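Local coordinates for PbSGBP-B lipoprotein (Prevotella bryantii B14, PDB 6D2Y) that probably binds polysaccharide at the cell surface as a lipoprotein of a polysaccharide utilization locus, at residues 136-141 and 212-217; 149-154 and 187-192; 162-167 and 201-206; 170-175 and 193-198. All coordinates share one frame; numbering follows the deposited sequence.

Contact 1: residues 136-141 and 212-217; sequences VSMSNE and APFQYM
A Met-aromatic contact between Met138 and Phe214 joins the two sheets of the immunoglobulin-like IPT/TIG beta sandwich. Met138 and Met217 are selenomethionines. CB of Met138 lies over one face of the Phe214 ring, 3.7 Å from the ring centroid, in a CH-pi contact. The chain then bends at its last torsion (chi3 -102°), which brings CE back to 3.5 Å from CE1 of Phe214. SE stands obliquely to the ring, 5.0 Å from its centroid. CB of Ala212 covers the opposite ring face. Val136 O lies at the ring edge, near its plane, and also 3.5 Å from Pro213 CG. Glu141 runs extended beyond CG and brings its carboxylate up to Phe214 CB, oblique to the ring. Its OE2 comes 3.2 Å from Phe214 CB, with the carboxylate and ring planes 39° apart. The two oxygens are held elsewhere: OE1 by a salt bridge to Arg455, OE2 by one to Lys314. One backbone bond joins the segments, Met217 N to Glu141 O, at 3.0 Å. Val136 and Ser137 pair with Thr152 of the adjoining strand, making a classic beta bulge. Met138 packs on Val149 and Ile151 of strand 148-154 and on Ile201 of strand 200-205, while Lys314 belongs to strand 311-318, in a different sheet.

Contact 2: residues 149-154 and 187-192; sequences VTITGD and ITFTMP
Val149 and Phe189 form an antiparallel hydrogen-bonded pair in one sheet of the IPT/TIG beta sandwich. Val149 CB sits over a face of the Phe189 ring, 3.9 Å from its centroid, as a CH-pi contact. Beyond CB the side chain forks. CG1, anti to the backbone N (chi1 -171°), touches CZ and CE1 of the same ring. CG2 takes the other direction and reaches Met191 CB at 3.9 Å. Phe189 can offer its face because its CG lies between its own backbone N and carbonyl carbon (chi1 69°), which turns the ring toward the neighbouring strand. Ile151 CD1 reaches Phe189 CE1 obliquely. Four backbone bonds tie Val149 to Phe189 and Ile151 to Ile187, each pair bonded in both directions; Val149 N to Phe189 O measures 2.8 Å. Val149, Ile151, Ile187 and Phe189 share the buried face of the sheet. Ile187 continues this layer onto Phe156. The other face carries Thr150 and Thr188, a non-hydrogen-bonded pair whose side chains lie side by side. Both threonines are partly exposed, and the methyl CG2 of Thr150 rests 3.6 Å from the hydroxyl OG1 of Thr188.

Contact 3: residues 162-167 and 201-206; sequences YPLEIK and IVVSDK
The Tyr162 ring lies across the backbone of Lys206. CA of Lys206 sits over the centre of one ring face, 3.6 Å from the centroid, in a CH-pi contact. The two side chains cross at about a right angle, with Lys206 CB 3.7 Å from Tyr162 CG. Asp205 O approaches the ring obliquely, 3.4 Å from CE1 of Tyr162. A water accepts from Lys206 N and donates to Tyr162 O, so it bridges the backbones where the direct ladder has ended. That ladder is antiparallel: Glu165 with Ser204 and Lys167 with Val202 are hydrogen-bonded pairs, and Ile166 with Val203 is the non-hydrogen-bonded pair between them. Ser204 OG adds a weak bond to Glu165 O. Lys167 NZ meets Glu165 OE1 from above the carboxylate plane, at 3.2 Å, in a salt bridge on the partly exposed face. Lys167 NZ also hydrogen-bonds Thr173 OG1. On the buried face Leu164 CD2 packs 3.9 Å from Val203 CG1, and the CG2 methyls of Ile166 and Ile201 meet at 4.0 Å. These two strands are the inner pair of a four-stranded antiparallel sheet, flanked by strand 172-173 next to 165-168 and strand 208-215 next to 200-205.

Contact 4: residues 170-175 and 193-198; sequences KDYTLP and EDMPQH
Tyr172 packs against Pro196 where a short edge strand of the IPT/TIG sandwich meets the loop between strands 186-190 and 200-205. This is the tight part of the contact. Pro196 CD stands over one ring face, offset toward the rim, and comes 3.4 Å from Tyr172 CG. Pro196 CD is 3.7 Å from the centroid of the Tyr172 ring, a CH-pi contact. Pro196 CG continues back along the side chain to Tyr172 CB at 3.6 Å. The ring is carried toward the loop by a first torsion that sets CG opposite the backbone N (chi1 180°). Met195, a selenomethionine, covers the same face farther out: its CA is 4.1 Å from Tyr172 CZ. Deeper in, Met195 CE lies 4.3 Å from Leu174 CD1, and both of these side chains also touch Phe189. The exposed side is looser. Asp194 O comes obliquely to the ring, 4.1 Å from CE1 of Tyr172, and the Asp194 carboxylate stays farther away. Tyr172 OH is buried by the contact and has no polar partner in the model. The join therefore rests mainly on CH-pi and apolar contact; the segments share no hydrogen bond that would set their register.

All four contacts lie in the IPT/TIG domain. Contact 2 is the buried one and holds two strands of one sheet. Contact 3 pairs two strands of the opposing sheet, with an apolar inner face and an outer face that bears a salt bridge. Ile151 and Ile187 of contact 2 meet Ile166, Leu164 and Val203 of contact 3 between the sheets. Contact 1 is partly buried and bridges the sandwich, since strand 134-138 neighbours 148-154 while 208-215 neighbours 200-205. Its buried carboxylate forms salt bridges with Lys314 and Arg455, from strands of another sheet. Contact 4 is partly buried, farthest from the chain's centre, and lacks a strand ladder. Ile166 O and Leu174 N tie it to contact 3, and His198 N and Tyr216 O to contact 1.

Contact 1: residues 136-141 and 212-217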
loop_
_atom_site.group_PDB
_atom_site.type_symbol
_atom_site.label_atom_id
_atom_site.label_comp_id
_atom_site.label_asym_id
_atom_site.label_seq_id
_atom_site.Cartn_x
_atom_site.Cartn_y
_atom_site.Cartn_z
ATOM N N VAL A 136 3.879 -1.976 -4.111
ATOM C CA VAL A 136 2.859 -1.778 -3.090
ATOM C C VAL A 136 3.075 -0.461 -2.356
ATOM O O VAL A 136 2.186 0.400 -2.345
ATOM C CB VAL A 136 2.820 -2.969 -2.114
ATOM C CG1 VAL A 136 1.835 -2.690 -0.992
ATOM C CG2 VAL A 136 2.438 -4.243 -2.853
ATOM N N SER A 137 4.245 -0.285 -1.744
ATOM C CA SER A 137 4.440 0.852 -0.858
ATOM C C SER A 137 5.814 1.472 -1.055
ATOM O O SER A 137 6.756 0.812 -1.503
ATOM C CB SER A 137 4.274 0.449 0.613
ATOM O OG SER A 137 5.206 -0.556 0.968
HETATM N N MSE A 138 5.914 2.750 -0.705
HETATM C CA MSE A 138 7.189 3.442 -0.674
HETATM C C MSE A 138 7.385 3.874 0.776
HETATM O O MSE A 138 6.415 4.235 1.447
HETATM C CB MSE A 138 7.192 4.642 -1.626
HETATM C CG MSE A 138 8.564 5.039 -2.121
HETATM SE SE MSE A 138 8.690 6.912 -2.619
HETATM C CE MSE A 138 8.581 6.794 -4.525
ATOM N N SER A 139 8.625 3.818 1.266
ATOM C CA SER A 139 8.878 4.092 2.680
ATOM C C SER A 139 8.425 5.497 3.058
ATOM O O SER A 139 7.705 5.689 4.044
ATOM C CB SER A 139 10.360 3.906 2.993
ATOM O OG SER A 139 11.153 4.822 2.260
ATOM N N ASN A 140 8.844 6.495 2.284
ATOM C CA ASN A 140 8.413 7.877 2.493
ATOM C C ASN A 140 8.208 8.478 1.110
ATOM O O ASN A 140 9.177 8.817 0.426
ATOM C CB ASN A 140 9.444 8.667 3.289
ATOM C CG ASN A 140 9.047 10.126 3.495
ATOM O OD1 ASN A 140 8.003 10.578 3.029
ATOM N ND2 ASN A 140 9.889 10.865 4.209
ATOM N N GLU A 141 6.950 8.615 0.702
ATOM C CA GLU A 141 6.668 9.249 -0.577
ATOM C C GLU A 141 7.105 10.709 -0.607
ATOM O O GLU A 141 7.189 11.292 -1.695
ATOM C CB GLU A 141 5.179 9.136 -0.892
ATOM C CG GLU A 141 4.714 7.695 -0.930
ATOM C CD GLU A 141 3.235 7.554 -1.210
ATOM O OE1 GLU A 141 2.575 8.580 -1.481
ATOM O OE2 GLU A 141 2.729 6.416 -1.153
ATOM N N ALA A 212 3.668 2.369 -10.226
ATOM C CA ALA A 212 3.585 2.432 -8.779
ATOM C C ALA A 212 2.315 3.164 -8.351
ATOM O O ALA A 212 1.877 4.104 -9.020
ATOM C CB ALA A 212 4.805 3.143 -8.207
ATOM N N PRO A 213 1.704 2.753 -7.236
ATOM C CA PRO A 213 0.492 3.439 -6.768
ATOM C C PRO A 213 0.800 4.695 -5.971
ATOM O O PRO A 213 0.109 5.000 -4.994
ATOM C CB PRO A 213 -0.187 2.379 -5.896
ATOM C CG PRO A 213 0.955 1.592 -5.342
ATOM C CD PRO A 213 2.013 1.563 -6.424
ATOM N N PHE A 214 1.833 5.429 -6.373
ATOM C CA PHE A 214 2.211 6.647 -5.674
ATOM C C PHE A 214 3.085 7.491 -6.586
ATOM O O PHE A 214 3.635 7.005 -7.577
ATOM C CB PHE A 214 2.941 6.342 -4.360
ATOM C CG PHE A 214 3.970 5.247 -4.469
ATOM C CD1 PHE A 214 5.162 5.454 -5.148
ATOM C CD2 PHE A 214 3.744 4.009 -3.889
ATOM C CE1 PHE A 214 6.105 4.447 -5.246
ATOM C CE2 PHE A 214 4.683 2.999 -3.984
ATOM C CZ PHE A 214 5.865 3.220 -4.663
ATOM N N GLN A 215 3.207 8.766 -6.230
ATOM C CA GLN A 215 4.073 9.698 -6.929
ATOM C C GLN A 215 5.017 10.341 -5.923
ATOM O O GLN A 215 4.770 10.331 -4.715
ATOM C CB GLN A 215 3.267 10.778 -7.669
ATOM C CG GLN A 215 2.352 10.236 -8.755
ATOM C CD GLN A 215 1.573 11.329 -9.462
ATOM O OE1 GLN A 215 1.370 12.416 -8.920
ATOM N NE2 GLN A 215 1.134 11.046 -10.683
ATOM N N TYR A 216 6.111 10.898 -6.434
ATOM C CA TYR A 216 7.062 11.594 -5.577
ATOM C C TYR A 216 6.484 12.940 -5.151
ATOM O O TYR A 216 6.007 13.701 -5.996
ATOM C CB TYR A 216 8.380 11.798 -6.320
ATOM C CG TYR A 216 9.451 12.426 -5.469
ATOM C CD1 TYR A 216 9.669 11.992 -4.168
ATOM C CD2 TYR A 216 10.225 13.472 -5.951
ATOM C CE1 TYR A 216 10.646 12.563 -3.381
ATOM C CE2 TYR A 216 11.203 14.054 -5.167
ATOM C CZ TYR A 216 11.405 13.595 -3.881
ATOM O OH TYR A 216 12.377 14.166 -3.090
HETATM N N MSE A 217 6.542 13.245 -3.852
HETATM C CA MSE A 217 5.880 14.436 -3.290
HETATM C C MSE A 217 4.391 14.413 -3.607
HETATM O O MSE A 217 3.831 15.444 -3.958
HETATM C CB MSE A 217 6.468 15.742 -3.844
HETATM C CG MSE A 217 7.969 16.000 -3.598
HETATM SE SE MSE A 217 8.630 16.447 -1.802
HETATM C CE MSE A 217 9.787 14.974 -1.268
#

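Contact 2: residues 149-154 and 187-192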
loop_
_atom_site.group_PDB
_atom_site.type_symbol
_atom_site.label_atom_id
_atom_site.label_comp_id
_atom_site.label_asym_id
_atom_site.label_seq_id
_atom_site.Cartn_x
_atom_site.Cartn_y
_atom_site.Cartn_z
ATOM N N VAL A 149 15.534 5.540 0.770
ATOM C CA VAL A 149 14.168 5.208 0.392
ATOM C C VAL A 149 14.105 3.728 0.049
ATOM O O VAL A 149 14.998 3.198 -0.620
ATOM C CB VAL A 149 13.685 6.062 -0.799
ATOM C CG1 VAL A 149 12.200 5.851 -1.038
ATOM C CG2 VAL A 149 13.992 7.531 -0.559
ATOM N N THR A 150 13.050 3.062 0.512
ATOM C CA THR A 150 12.804 1.661 0.202
ATOM C C THR A 150 11.428 1.519 -0.433
ATOM O O THR A 150 10.450 2.092 0.059
ATOM C CB THR A 150 12.899 0.784 1.455
ATOM O OG1 THR A 150 11.884 1.171 2.390
ATOM C CG2 THR A 150 14.267 0.924 2.106
ATOM N N ILE A 151 11.359 0.763 -1.525
ATOM C CA ILE A 151 10.106 0.467 -2.212
ATOM C C ILE A 151 9.805 -1.008 -1.998
ATOM O O ILE A 151 10.614 -1.874 -2.357
ATOM C CB ILE A 151 10.182 0.812 -3.707
ATOM C CG1 ILE A 151 9.964 2.308 -3.918
ATOM C CG2 ILE A 151 9.140 0.029 -4.493
ATOM C CD1 ILE A 151 10.380 2.795 -5.284
ATOM N N THR A 152 8.650 -1.299 -1.406
ATOM C CA THR A 152 8.270 -2.660 -1.058
ATOM C C THR A 152 7.291 -3.215 -2.083
ATOM O O THR A 152 6.401 -2.505 -2.561
ATOM C CB THR A 152 7.646 -2.713 0.339
ATOM O OG1 THR A 152 8.460 -1.974 1.259
ATOM C CG2 THR A 152 7.527 -4.153 0.820
ATOM N N GLY A 153 7.464 -4.490 -2.418
ATOM C CA GLY A 153 6.584 -5.154 -3.356
ATOM C C GLY A 153 6.941 -6.612 -3.554
ATOM O O GLY A 153 7.127 -7.349 -2.580
ATOM N N ASP A 154 7.040 -7.040 -4.810
ATOM C CA ASP A 154 7.377 -8.421 -5.115
ATOM C C ASP A 154 7.893 -8.501 -6.544
ATOM O O ASP A 154 7.623 -7.627 -7.373
ATOM C CB ASP A 154 6.173 -9.351 -4.924
ATOM C CG ASP A 154 6.582 -10.784 -4.649
ATOM O OD1 ASP A 154 7.741 -11.139 -4.950
ATOM O OD2 ASP A 154 5.748 -11.557 -4.134
ATOM N N ILE A 187 13.360 -2.738 -2.880
ATOM C CA ILE A 187 14.378 -1.975 -3.594
ATOM C C ILE A 187 14.778 -0.802 -2.712
ATOM O O ILE A 187 13.912 -0.077 -2.212
ATOM C CB ILE A 187 13.864 -1.475 -4.956
ATOM C CG1 ILE A 187 13.462 -2.646 -5.851
ATOM C CG2 ILE A 187 14.915 -0.607 -5.635
ATOM C CD1 ILE A 187 12.701 -2.220 -7.089
ATOM N N THR A 188 16.080 -0.611 -2.524
ATOM C CA THR A 188 16.596 0.447 -1.666
ATOM C C THR A 188 17.472 1.384 -2.487
ATOM O O THR A 188 18.369 0.928 -3.205
ATOM C CB THR A 188 17.394 -0.133 -0.497
ATOM O OG1 THR A 188 16.599 -1.109 0.185
ATOM C CG2 THR A 188 17.776 0.965 0.481
ATOM N N PHE A 189 17.215 2.687 -2.379
ATOM C CA PHE A 189 17.995 3.669 -3.115
ATOM C C PHE A 189 18.093 4.957 -2.311
ATOM O O PHE A 189 17.305 5.205 -1.394
ATOM C CB PHE A 189 17.399 3.947 -4.503
ATOM C CG PHE A 189 16.078 4.677 -4.475
ATOM C CD1 PHE A 189 14.891 3.989 -4.271
ATOM C CD2 PHE A 189 16.024 6.050 -4.662
ATOM C CE1 PHE A 189 13.678 4.656 -4.254
ATOM C CE2 PHE A 189 14.812 6.725 -4.642
ATOM C CZ PHE A 189 13.639 6.027 -4.438
ATOM N N THR A 190 19.082 5.773 -2.663
ATOM C CA THR A 190 19.275 7.087 -2.064
ATOM C C THR A 190 18.656 8.136 -2.980
ATOM O O THR A 190 19.058 8.263 -4.143
ATOM C CB THR A 190 20.761 7.371 -1.834
ATOM O OG1 THR A 190 21.322 6.369 -0.977
ATOM C CG2 THR A 190 20.945 8.729 -1.174
HETATM N N MSE A 191 17.685 8.879 -2.455
HETATM C CA MSE A 191 16.893 9.840 -3.228
HETATM C C MSE A 191 17.764 10.919 -3.871
HETATM O O MSE A 191 18.398 11.699 -3.167
HETATM C CB MSE A 191 15.848 10.482 -2.318
HETATM C CG MSE A 191 15.090 11.670 -2.895
HETATM SE SE MSE A 191 14.209 11.211 -4.563
HETATM C CE MSE A 191 12.957 9.881 -3.891
ATOM N N PRO A 192 17.791 10.970 -5.202
ATOM C CA PRO A 192 18.510 12.054 -5.884
ATOM C C PRO A 192 17.883 13.407 -5.587
ATOM O O PRO A 192 16.781 13.524 -5.046
ATOM C CB PRO A 192 18.390 11.696 -7.370
ATOM C CG PRO A 192 18.074 10.245 -7.393
ATOM C CD PRO A 192 17.289 9.960 -6.149
#

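Contact 3: residues 162-167 and 201-206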
loop_
_atom_site.group_PDB
_atom_site.type_symbol
_atom_site.label_atom_id
_atom_site.label_comp_id
_atom_site.label_asym_id
_atom_site.label_seq_id
_atom_site.Cartn_x
_atom_site.Cartn_y
_atom_site.Cartn_z
ATOM N N TYR A 162 19.607 -7.929 -18.254
ATOM C CA TYR A 162 18.421 -7.084 -18.240
ATOM C C TYR A 162 18.258 -6.445 -16.866
ATOM O O TYR A 162 17.686 -7.058 -15.955
ATOM C CB TYR A 162 17.172 -7.886 -18.610
ATOM C CG TYR A 162 16.118 -7.063 -19.320
ATOM C CD1 TYR A 162 15.504 -5.989 -18.685
ATOM C CD2 TYR A 162 15.737 -7.359 -20.624
ATOM C CE1 TYR A 162 14.542 -5.232 -19.327
ATOM C CE2 TYR A 162 14.774 -6.607 -21.275
ATOM C CZ TYR A 162 14.181 -5.545 -20.622
ATOM O OH TYR A 162 13.223 -4.793 -21.263
ATOM N N PRO A 163 18.743 -5.221 -16.677
ATOM C CA PRO A 163 18.679 -4.597 -15.351
ATOM C C PRO A 163 17.297 -4.039 -15.048
ATOM O O PRO A 163 16.608 -3.513 -15.926
ATOM C CB PRO A 163 19.720 -3.470 -15.437
ATOM C CG PRO A 163 20.444 -3.669 -16.762
ATOM C CD PRO A 163 19.479 -4.388 -17.640
ATOM N N LEU A 164 16.894 -4.162 -13.783
ATOM C CA LEU A 164 15.701 -3.473 -13.313
ATOM C C LEU A 164 15.965 -1.976 -13.281
ATOM O O LEU A 164 17.057 -1.529 -12.923
ATOM C CB LEU A 164 15.290 -3.985 -11.928
ATOM C CG LEU A 164 14.027 -3.464 -11.219
ATOM C CD1 LEU A 164 13.572 -4.471 -10.173
ATOM C CD2 LEU A 164 14.222 -2.100 -10.551
ATOM N N GLU A 165 14.959 -1.198 -13.669
ATOM C CA GLU A 165 15.091 0.249 -13.699
ATOM C C GLU A 165 13.858 0.889 -13.085
ATOM O O GLU A 165 12.759 0.328 -13.119
ATOM C CB GLU A 165 15.295 0.765 -15.127
ATOM C CG GLU A 165 16.550 0.237 -15.793
ATOM C CD GLU A 165 16.826 0.910 -17.118
ATOM O OE1 GLU A 165 15.966 0.821 -18.020
ATOM O OE2 GLU A 165 17.901 1.534 -17.254
ATOM N N ILE A 166 14.061 2.068 -12.512
ATOM C CA ILE A 166 12.989 2.898 -11.979
ATOM C C ILE A 166 12.923 4.140 -12.855
ATOM O O ILE A 166 13.881 4.920 -12.913
ATOM C CB ILE A 166 13.224 3.264 -10.509
ATOM C CG1 ILE A 166 13.285 2.000 -9.646
ATOM C CG2 ILE A 166 12.140 4.211 -10.019
ATOM C CD1 ILE A 166 13.003 2.246 -8.174
ATOM N N LYS A 167 11.807 4.316 -13.555
ATOM C CA LYS A 167 11.607 5.452 -14.444
ATOM C C LYS A 167 10.503 6.334 -13.878
ATOM O O LYS A 167 9.386 5.863 -13.641
ATOM C CB LYS A 167 11.255 4.991 -15.858
ATOM C CG LYS A 167 12.379 4.258 -16.580
ATOM C CD LYS A 167 12.483 4.712 -18.031
ATOM C CE LYS A 167 13.197 3.678 -18.892
ATOM N NZ LYS A 167 14.675 3.705 -18.694
ATOM N N ILE A 201 5.522 6.728 -11.490
ATOM C CA ILE A 201 6.725 5.956 -11.209
ATOM C C ILE A 201 6.510 4.541 -11.721
ATOM O O ILE A 201 5.520 3.889 -11.368
ATOM C CB ILE A 201 7.053 5.956 -9.708
ATOM C CG1 ILE A 201 7.318 7.384 -9.237
ATOM C CG2 ILE A 201 8.251 5.066 -9.421
ATOM C CD1 ILE A 201 7.555 7.491 -7.768
ATOM N N VAL A 202 7.434 4.068 -12.551
ATOM C CA VAL A 202 7.331 2.765 -13.194
ATOM C C VAL A 202 8.565 1.947 -12.837
ATOM O O VAL A 202 9.697 2.409 -13.021
ATOM C CB VAL A 202 7.185 2.899 -14.721
ATOM C CG1 VAL A 202 7.148 1.528 -15.377
ATOM C CG2 VAL A 202 5.935 3.699 -15.065
ATOM N N VAL A 203 8.342 0.744 -12.319
ATOM C CA VAL A 203 9.404 -0.218 -12.053
ATOM C C VAL A 203 9.383 -1.248 -13.173
ATOM O O VAL A 203 8.377 -1.941 -13.369
ATOM C CB VAL A 203 9.230 -0.888 -10.683
ATOM C CG1 VAL A 203 10.301 -1.952 -10.478
ATOM C CG2 VAL A 203 9.288 0.150 -9.577
ATOM N N SER A 204 10.486 -1.349 -13.907
ATOM C CA SER A 204 10.563 -2.212 -15.078
ATOM C C SER A 204 11.736 -3.168 -14.949
ATOM O O SER A 204 12.800 -2.795 -14.446
ATOM C CB SER A 204 10.709 -1.388 -16.363
ATOM O OG SER A 204 11.868 -0.574 -16.320
ATOM N N ASP A 205 11.535 -4.398 -15.407
ATOM C CA ASP A 205 12.610 -5.380 -15.489
ATOM C C ASP A 205 12.365 -6.240 -16.727
ATOM O O ASP A 205 11.623 -5.845 -17.633
ATOM C CB ASP A 205 12.708 -6.194 -14.184
ATOM C CG ASP A 205 11.456 -7.003 -13.888
ATOM O OD1 ASP A 205 10.513 -6.996 -14.708
ATOM O OD2 ASP A 205 11.417 -7.654 -12.822
ATOM N N LYS A 206 12.983 -7.423 -16.764
ATOM C CA LYS A 206 12.877 -8.286 -17.936
ATOM C C LYS A 206 11.446 -8.737 -18.187
ATOM O O LYS A 206 11.062 -8.968 -19.339
ATOM C CB LYS A 206 13.790 -9.502 -17.772
ATOM C CG LYS A 206 14.013 -10.296 -19.049
ATOM C CD LYS A 206 14.689 -11.628 -18.765
ATOM C CE LYS A 206 14.927 -12.403 -20.049
ATOM N NZ LYS A 206 13.835 -13.383 -20.292
HETATM O O HOH W 1 15.125 -7.978 -15.302
#

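Contact 4: residues 170-175 and 193-198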
loop_
_atom_site.group_PDB
_atom_site.type_symbol
_atom_site.label_atom_id
_atom_site.label_comp_id
_atom_site.label_asym_id
_atom_site.label_seq_id
_atom_site.Cartn_x
_atom_site.Cartn_y
_atom_site.Cartn_z
ATOM N N LYS A 170 8.569 10.501 -18.074
ATOM C CA LYS A 170 8.869 10.107 -19.442
ATOM C C LYS A 170 10.309 10.367 -19.868
ATOM O O LYS A 170 10.762 9.750 -20.837
ATOM C CB LYS A 170 7.917 10.815 -20.432
ATOM C CG LYS A 170 8.019 12.363 -20.523
ATOM C CD LYS A 170 7.688 13.075 -19.209
ATOM C CE LYS A 170 7.777 14.581 -19.332
ATOM N NZ LYS A 170 7.761 15.196 -17.970
ATOM N N ASP A 171 11.039 11.245 -19.179
ATOM C CA ASP A 171 12.410 11.570 -19.549
ATOM C C ASP A 171 13.428 11.252 -18.464
ATOM O O ASP A 171 14.628 11.449 -18.690
ATOM C CB ASP A 171 12.531 13.054 -19.921
ATOM C CG ASP A 171 11.386 13.537 -20.785
ATOM O OD1 ASP A 171 10.699 14.499 -20.383
ATOM O OD2 ASP A 171 11.176 12.955 -21.869
ATOM N N TYR A 172 12.999 10.776 -17.300
ATOM C CA TYR A 172 13.897 10.544 -16.180
ATOM C C TYR A 172 14.027 9.057 -15.887
ATOM O O TYR A 172 13.029 8.329 -15.847
ATOM C CB TYR A 172 13.415 11.273 -14.925
ATOM C CG TYR A 172 14.318 11.070 -13.731
ATOM C CD1 TYR A 172 15.490 11.803 -13.589
ATOM C CD2 TYR A 172 14.002 10.142 -12.746
ATOM C CE1 TYR A 172 16.320 11.619 -12.499
ATOM C CE2 TYR A 172 14.826 9.952 -11.652
ATOM C CZ TYR A 172 15.983 10.692 -11.535
ATOM O OH TYR A 172 16.807 10.508 -10.449
ATOM N N THR A 173 15.265 8.617 -15.669
ATOM C CA THR A 173 15.560 7.263 -15.224
ATOM C C THR A 173 16.439 7.346 -13.986
ATOM O O THR A 173 17.434 8.078 -13.978
ATOM C CB THR A 173 16.261 6.448 -16.317
ATOM O OG1 THR A 173 15.421 6.379 -17.477
ATOM C CG2 THR A 173 16.548 5.036 -15.825
ATOM N N LEU A 174 16.067 6.610 -12.947
ATOM C CA LEU A 174 16.829 6.617 -11.708
ATOM C C LEU A 174 18.227 6.065 -11.961
ATOM O O LEU A 174 18.357 4.935 -12.458
ATOM C CB LEU A 174 16.119 5.790 -10.638
ATOM C CG LEU A 174 16.784 5.730 -9.260
ATOM C CD1 LEU A 174 16.786 7.099 -8.599
ATOM C CD2 LEU A 174 16.093 4.707 -8.373
ATOM N N PRO A 175 19.286 6.817 -11.658
ATOM C CA PRO A 175 20.642 6.296 -11.876
ATOM C C PRO A 175 20.896 5.065 -11.021
ATOM O O PRO A 175 20.483 4.993 -9.861
ATOM C CB PRO A 175 21.545 7.465 -11.464
ATOM C CG PRO A 175 20.664 8.681 -11.533
ATOM C CD PRO A 175 19.294 8.202 -11.161
ATOM N N GLU A 193 18.615 14.455 -5.957
ATOM C CA GLU A 193 18.145 15.810 -5.711
ATOM C C GLU A 193 17.081 16.255 -6.705
ATOM O O GLU A 193 16.341 17.198 -6.413
ATOM C CB GLU A 193 19.316 16.795 -5.753
ATOM C CG GLU A 193 20.163 16.818 -4.491
ATOM C CD GLU A 193 20.050 18.128 -3.732
ATOM O OE1 GLU A 193 18.983 18.775 -3.808
ATOM O OE2 GLU A 193 21.030 18.514 -3.060
ATOM N N ASP A 194 16.975 15.598 -7.857
ATOM C CA ASP A 194 16.195 16.122 -8.971
ATOM C C ASP A 194 15.245 15.077 -9.541
ATOM O O ASP A 194 15.001 15.037 -10.750
ATOM C CB ASP A 194 17.119 16.652 -10.066
ATOM C CG ASP A 194 17.966 15.557 -10.693
ATOM O OD1 ASP A 194 18.301 14.584 -9.984
ATOM O OD2 ASP A 194 18.296 15.669 -11.892
HETATM N N MSE A 195 14.682 14.217 -8.699
HETATM C CA MSE A 195 13.704 13.269 -9.217
HETATM C C MSE A 195 12.396 14.024 -9.440
HETATM O O MSE A 195 11.956 14.777 -8.570
HETATM C CB MSE A 195 13.499 12.069 -8.280
HETATM C CG MSE A 195 12.219 11.293 -8.571
HETATM SE SE MSE A 195 11.717 9.959 -7.236
HETATM C CE MSE A 195 12.833 8.481 -7.794
ATOM N N PRO A 196 11.805 13.848 -10.622
ATOM C CA PRO A 196 10.577 14.580 -10.954
ATOM C C PRO A 196 9.461 14.311 -9.959
ATOM O O PRO A 196 9.235 13.175 -9.536
ATOM C CB PRO A 196 10.222 14.056 -12.349
ATOM C CG PRO A 196 11.525 13.617 -12.919
ATOM C CD PRO A 196 12.322 13.080 -11.766
ATOM N N GLN A 197 8.755 15.374 -9.599
ATOM C CA GLN A 197 7.676 15.309 -8.628
ATOM C C GLN A 197 6.334 15.194 -9.339
ATOM O O GLN A 197 6.182 15.621 -10.488
ATOM C CB GLN A 197 7.695 16.552 -7.743
ATOM C CG GLN A 197 8.820 16.545 -6.738
ATOM C CD GLN A 197 9.057 17.905 -6.124
ATOM O OE1 GLN A 197 8.115 18.650 -5.860
ATOM N NE2 GLN A 197 10.321 18.226 -5.864
ATOM N N HIS A 198 5.362 14.596 -8.644
ATOM C CA HIS A 198 3.982 14.512 -9.125
ATOM C C HIS A 198 3.903 13.858 -10.505
ATOM O O HIS A 198 3.134 14.281 -11.374
ATOM C CB HIS A 198 3.326 15.893 -9.144
ATOM C CG HIS A 198 3.707 16.761 -7.985
ATOM N ND1 HIS A 198 4.589 17.815 -8.103
ATOM C CD2 HIS A 198 3.329 16.732 -6.686
ATOM C CE1 HIS A 198 4.734 18.397 -6.927
ATOM N NE2 HIS A 198 3.981 17.759 -6.050
#